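Local coordinates for protein arginyl-tRNA synthetase (Campylobacter jejuni, PDB 3FNR) that catalyses the ATP-dependent attachment of L-arginine to tRNA(Arg), releasing AMP and diphosphate, as a monomeric aminoacyl-tRNA synthetase of class I, at residues 23-37 against 52-66. The protein carries 1 engineered substitution. Numbering follows the deposited sequence.
Sequences TKGEKKQESFLLEYV and GAVFGDTLTRLARHL. With SO4 (sulfate ion), chain B.
Tyr-36 lies flat against Gly-56 at one end of this contact, and His-65 meets Thr-23 and Lys-24 at the other; between them strand 31-35 packs on helix 50-65, the first strand and helix of a parallel beta-alpha-beta unit in the catalytic domain of this class I synthetase. Gly-56 CA sits over one face of the tyrosine ring, 4.0 Å from its centroid, in a CH-pi contact. Ala-53 O lies at the ring's edge, while a water in the ring plane joins Tyr-36 OH to Asp-57 OD2. Leu-34 CD1 rests against both Gly-56 O and Thr-60 OG1, whose hydroxyl donates to that same carbonyl.

At the helix's C-terminal end the His-65 side chain extends anti to its backbone N (chi1 -178°), so that NE2 donates a 2.7 Å hydrogen bond to Thr-23 OG1, which lies near the imidazole plane. Lys-24 crosses this ring at about a right angle and lays CG over its face. Terminal carbonyls gain donors from the loop: Gly-25 N bonds to His-65 O (3.1 Å) on a lone pair. Lys-28 folds back at its second and fourth torsions (chi2 -89°), which turns NZ to Glu-26 O, a sulfate oxygen and, 3.0 Å away with a C=O...NZ angle of 174°, Leu-66 O.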
# COMPACT_ATOMS: atom_id res chain seq x y z
N THR A 23 -12.76 -17.03 -7.17
CA THR A 23 -11.41 -16.64 -7.63
C THR A 23 -10.26 -16.86 -6.64
O THR A 23 -9.10 -16.60 -6.98
CB THR A 23 -11.35 -15.21 -8.24
OG1 THR A 23 -11.56 -14.23 -7.22
CG2 THR A 23 -12.38 -15.04 -9.35
N LYS A 24 -10.57 -17.35 -5.44
CA LYS A 24 -9.55 -17.72 -4.46
C LYS A 24 -8.71 -18.89 -4.97
O LYS A 24 -9.23 -19.84 -5.55
CB LYS A 24 -10.18 -18.07 -3.11
CG LYS A 24 -10.54 -16.84 -2.28
CD LYS A 24 -10.83 -17.16 -0.84
CE LYS A 24 -11.07 -15.87 -0.06
NZ LYS A 24 -11.85 -16.13 1.18
N GLY A 25 -7.40 -18.79 -4.78
CA GLY A 25 -6.49 -19.86 -5.17
C GLY A 25 -6.26 -20.84 -4.03
O GLY A 25 -6.45 -20.50 -2.86
N GLU A 26 -5.85 -22.06 -4.39
CA GLU A 26 -5.40 -23.07 -3.43
C GLU A 26 -4.08 -22.63 -2.80
O GLU A 26 -3.37 -21.77 -3.36
CB GLU A 26 -5.20 -24.42 -4.13
CG GLU A 26 -6.42 -24.98 -4.86
CD GLU A 26 -6.06 -26.09 -5.85
OE1 GLU A 26 -5.37 -27.06 -5.45
OE2 GLU A 26 -6.47 -25.99 -7.03
N LYS A 27 -3.76 -23.22 -1.65
CA LYS A 27 -2.52 -22.96 -0.91
C LYS A 27 -1.32 -23.08 -1.84
O LYS A 27 -1.18 -24.08 -2.54
CB LYS A 27 -2.40 -23.91 0.28
CG LYS A 27 -1.20 -23.68 1.21
CD LYS A 27 -0.14 -24.78 1.05
CE LYS A 27 0.98 -24.67 2.09
NZ LYS A 27 0.52 -24.95 3.49
N LYS A 28 -0.50 -22.04 -1.86
CA LYS A 28 0.66 -21.99 -2.74
C LYS A 28 1.92 -22.36 -1.96
O LYS A 28 1.92 -22.40 -0.73
CB LYS A 28 0.82 -20.59 -3.33
CG LYS A 28 -0.36 -20.09 -4.15
CD LYS A 28 -0.23 -20.50 -5.61
CE LYS A 28 -1.40 -19.96 -6.42
NZ LYS A 28 -2.66 -20.70 -6.12
N GLN A 29 3.00 -22.59 -2.70
CA GLN A 29 4.26 -23.01 -2.10
C GLN A 29 5.20 -21.85 -1.81
O GLN A 29 5.91 -21.85 -0.79
CB GLN A 29 4.94 -24.06 -2.98
CG GLN A 29 4.21 -25.42 -3.07
CD GLN A 29 4.26 -26.23 -1.77
OE1 GLN A 29 3.32 -26.97 -1.46
NE2 GLN A 29 5.35 -26.09 -1.01
N GLU A 30 5.21 -20.86 -2.70
CA GLU A 30 6.08 -19.69 -2.57
C GLU A 30 5.54 -18.72 -1.53
O GLU A 30 4.37 -18.36 -1.55
CB GLU A 30 6.22 -19.00 -3.92
CG GLU A 30 7.39 -18.03 -3.98
CD GLU A 30 7.62 -17.46 -5.37
OE1 GLU A 30 8.50 -16.57 -5.50
OE2 GLU A 30 6.93 -17.88 -6.33
N SER A 31 6.41 -18.29 -0.61
CA SER A 31 6.05 -17.37 0.47
C SER A 31 6.81 -16.06 0.33
O SER A 31 7.90 -16.04 -0.24
CB SER A 31 6.38 -17.98 1.82
OG SER A 31 7.77 -18.26 1.90
N PHE A 32 6.24 -14.98 0.86
CA PHE A 32 6.85 -13.66 0.69
C PHE A 32 6.88 -12.85 1.97
O PHE A 32 5.98 -12.95 2.81
CB PHE A 32 6.09 -12.84 -0.37
CG PHE A 32 5.99 -13.50 -1.71
CD1 PHE A 32 6.90 -13.19 -2.71
CD2 PHE A 32 4.99 -14.42 -1.99
CE1 PHE A 32 6.83 -13.79 -3.97
CE2 PHE A 32 4.90 -15.03 -3.23
CZ PHE A 32 5.82 -14.71 -4.23
N LEU A 33 7.91 -12.02 2.10
CA LEU A 33 7.93 -10.98 3.11
C LEU A 33 8.03 -9.61 2.47
O LEU A 33 9.06 -9.25 1.88
CB LEU A 33 9.10 -11.18 4.10
CG LEU A 33 9.29 -10.09 5.18
CD1 LEU A 33 8.07 -10.00 6.10
CD2 LEU A 33 10.56 -10.33 6.00
N LEU A 34 6.96 -8.82 2.60
CA LEU A 34 6.94 -7.46 2.07
C LEU A 34 7.21 -6.43 3.15
O LEU A 34 6.50 -6.36 4.15
CB LEU A 34 5.57 -7.16 1.43
CG LEU A 34 5.28 -6.14 0.33
CD1 LEU A 34 3.89 -5.55 0.55
CD2 LEU A 34 6.30 -5.02 0.16
N GLU A 35 8.23 -5.61 2.94
CA GLU A 35 8.45 -4.48 3.81
C GLU A 35 8.17 -3.23 3.01
O GLU A 35 8.81 -3.01 1.98
CB GLU A 35 9.87 -4.44 4.36
CG GLU A 35 10.14 -3.22 5.25
CD GLU A 35 11.38 -2.44 4.84
OE1 GLU A 35 12.35 -3.07 4.36
OE2 GLU A 35 11.39 -1.20 4.98
N TYR A 36 7.22 -2.43 3.48
CA TYR A 36 6.84 -1.23 2.77
C TYR A 36 6.41 -0.09 3.70
O TYR A 36 6.21 -0.30 4.90
CB TYR A 36 5.78 -1.54 1.70
CG TYR A 36 4.36 -1.84 2.19
CD1 TYR A 36 4.08 -2.94 3.01
CD2 TYR A 36 3.30 -1.04 1.78
CE1 TYR A 36 2.78 -3.23 3.42
CE2 TYR A 36 2.00 -1.31 2.20
CZ TYR A 36 1.75 -2.40 3.01
OH TYR A 36 0.45 -2.65 3.39
N VAL A 37 6.26 1.09 3.10
CA VAL A 37 6.00 2.36 3.78
C VAL A 37 7.22 2.77 4.60
O VAL A 37 8.02 3.58 4.12
CB VAL A 37 4.66 2.41 4.61
CG1 VAL A 37 4.35 3.84 5.03
CG2 VAL A 37 3.48 1.85 3.82
N GLY A 52 3.18 3.83 -2.69
CA GLY A 52 3.82 2.66 -2.07
C GLY A 52 2.88 1.94 -1.13
O GLY A 52 2.70 0.72 -1.22
N ALA A 53 2.24 2.71 -0.24
CA ALA A 53 1.28 2.14 0.72
C ALA A 53 0.10 1.42 0.02
O ALA A 53 -0.22 0.28 0.35
CB ALA A 53 0.77 3.21 1.63
N VAL A 54 -0.52 2.10 -0.95
CA VAL A 54 -1.70 1.56 -1.65
C VAL A 54 -1.31 0.34 -2.48
O VAL A 54 -2.00 -0.69 -2.43
CB VAL A 54 -2.39 2.66 -2.51
CG1 VAL A 54 -3.41 2.06 -3.52
CG2 VAL A 54 -3.07 3.67 -1.60
N PHE A 55 -0.20 0.45 -3.20
CA PHE A 55 0.33 -0.68 -3.97
C PHE A 55 0.61 -1.90 -3.08
O PHE A 55 0.21 -3.02 -3.41
CB PHE A 55 1.59 -0.28 -4.76
CG PHE A 55 2.05 -1.31 -5.77
CD1 PHE A 55 1.63 -1.23 -7.10
CD2 PHE A 55 2.91 -2.35 -5.39
CE1 PHE A 55 2.06 -2.18 -8.03
CE2 PHE A 55 3.34 -3.31 -6.33
CZ PHE A 55 2.91 -3.22 -7.64
N GLY A 56 1.28 -1.69 -1.95
CA GLY A 56 1.68 -2.81 -1.09
C GLY A 56 0.52 -3.52 -0.43
O GLY A 56 0.54 -4.75 -0.27
N ASP A 57 -0.49 -2.76 -0.04
CA ASP A 57 -1.64 -3.37 0.62
C ASP A 57 -2.47 -4.15 -0.38
O ASP A 57 -2.95 -5.25 -0.08
CB ASP A 57 -2.51 -2.33 1.32
CG ASP A 57 -3.61 -2.97 2.14
OD1 ASP A 57 -4.80 -2.73 1.84
OD2 ASP A 57 -3.28 -3.76 3.05
N THR A 58 -2.61 -3.60 -1.59
CA THR A 58 -3.34 -4.30 -2.64
C THR A 58 -2.58 -5.58 -2.99
O THR A 58 -3.17 -6.65 -3.00
CB THR A 58 -3.59 -3.41 -3.87
OG1 THR A 58 -4.19 -2.18 -3.44
CG2 THR A 58 -4.54 -4.08 -4.83
N LEU A 59 -1.26 -5.47 -3.20
CA LEU A 59 -0.40 -6.65 -3.42
C LEU A 59 -0.61 -7.73 -2.34
O LEU A 59 -0.78 -8.91 -2.66
CB LEU A 59 1.07 -6.25 -3.40
CG LEU A 59 2.09 -6.75 -4.44
CD1 LEU A 59 3.40 -6.98 -3.75
CD2 LEU A 59 1.66 -8.00 -5.23
N THR A 60 -0.59 -7.30 -1.08
CA THR A 60 -0.81 -8.18 0.06
C THR A 60 -2.16 -8.89 -0.00
O THR A 60 -2.21 -10.12 0.08
CB THR A 60 -0.70 -7.42 1.39
OG1 THR A 60 0.54 -6.71 1.42
CG2 THR A 60 -0.74 -8.37 2.55
N ARG A 61 -3.23 -8.11 -0.16
CA ARG A 61 -4.59 -8.65 -0.24
C ARG A 61 -4.72 -9.63 -1.39
O ARG A 61 -5.37 -10.66 -1.27
CB ARG A 61 -5.60 -7.52 -0.42
CG ARG A 61 -5.85 -6.66 0.81
CD ARG A 61 -6.71 -5.46 0.41
NE ARG A 61 -6.93 -4.52 1.51
CZ ARG A 61 -7.96 -4.56 2.34
NH1 ARG A 61 -8.87 -5.52 2.22
NH2 ARG A 61 -8.08 -3.65 3.30
N LEU A 62 -4.09 -9.28 -2.51
CA LEU A 62 -4.13 -10.11 -3.70
C LEU A 62 -3.37 -11.42 -3.50
O LEU A 62 -3.90 -12.50 -3.76
CB LEU A 62 -3.62 -9.34 -4.92
CG LEU A 62 -3.61 -10.05 -6.28
CD1 LEU A 62 -4.98 -10.57 -6.68
CD2 LEU A 62 -3.09 -9.07 -7.29
N ALA A 63 -2.14 -11.31 -3.00
CA ALA A 63 -1.35 -12.50 -2.66
C ALA A 63 -2.09 -13.46 -1.73
O ALA A 63 -2.11 -14.67 -1.99
CB ALA A 63 -0.06 -12.10 -2.06
N ARG A 64 -2.70 -12.93 -0.68
CA ARG A 64 -3.45 -13.76 0.27
C ARG A 64 -4.66 -14.44 -0.39
O ARG A 64 -4.89 -15.63 -0.18
CB ARG A 64 -3.88 -12.95 1.50
CG ARG A 64 -3.07 -13.24 2.75
CD ARG A 64 -2.11 -12.14 3.15
NE ARG A 64 -2.71 -11.21 4.10
CZ ARG A 64 -2.05 -10.49 5.01
NH1 ARG A 64 -0.73 -10.58 5.15
NH2 ARG A 64 -2.73 -9.66 5.80
N HIS A 65 -5.39 -13.69 -1.21
CA HIS A 65 -6.55 -14.19 -1.95
C HIS A 65 -6.16 -15.38 -2.81
O HIS A 65 -6.87 -16.39 -2.86
CB HIS A 65 -7.12 -13.06 -2.83
CG HIS A 65 -8.35 -13.44 -3.60
ND1 HIS A 65 -9.61 -13.45 -3.04
CD2 HIS A 65 -8.51 -13.79 -4.90
CE1 HIS A 65 -10.49 -13.81 -3.97
NE2 HIS A 65 -9.85 -14.03 -5.10
N LEU A 66 -5.00 -15.27 -3.45
CA LEU A 66 -4.52 -16.29 -4.36
C LEU A 66 -3.86 -17.48 -3.66
O LEU A 66 -3.44 -18.44 -4.32
CB LEU A 66 -3.58 -15.66 -5.40
CG LEU A 66 -4.21 -14.57 -6.28
CD1 LEU A 66 -3.14 -13.93 -7.12
CD2 LEU A 66 -5.34 -15.11 -7.17
S SO4 B . -5.30 -22.34 -8.28
O1 SO4 B . -4.81 -23.57 -8.90
O2 SO4 B . -5.19 -22.47 -6.84
O3 SO4 B . -4.49 -21.21 -8.74
O4 SO4 B . -6.70 -22.10 -8.63
O HOH W 1 -7.08 -18.64 -0.86
O HOH W 2 -1.06 -4.42 4.35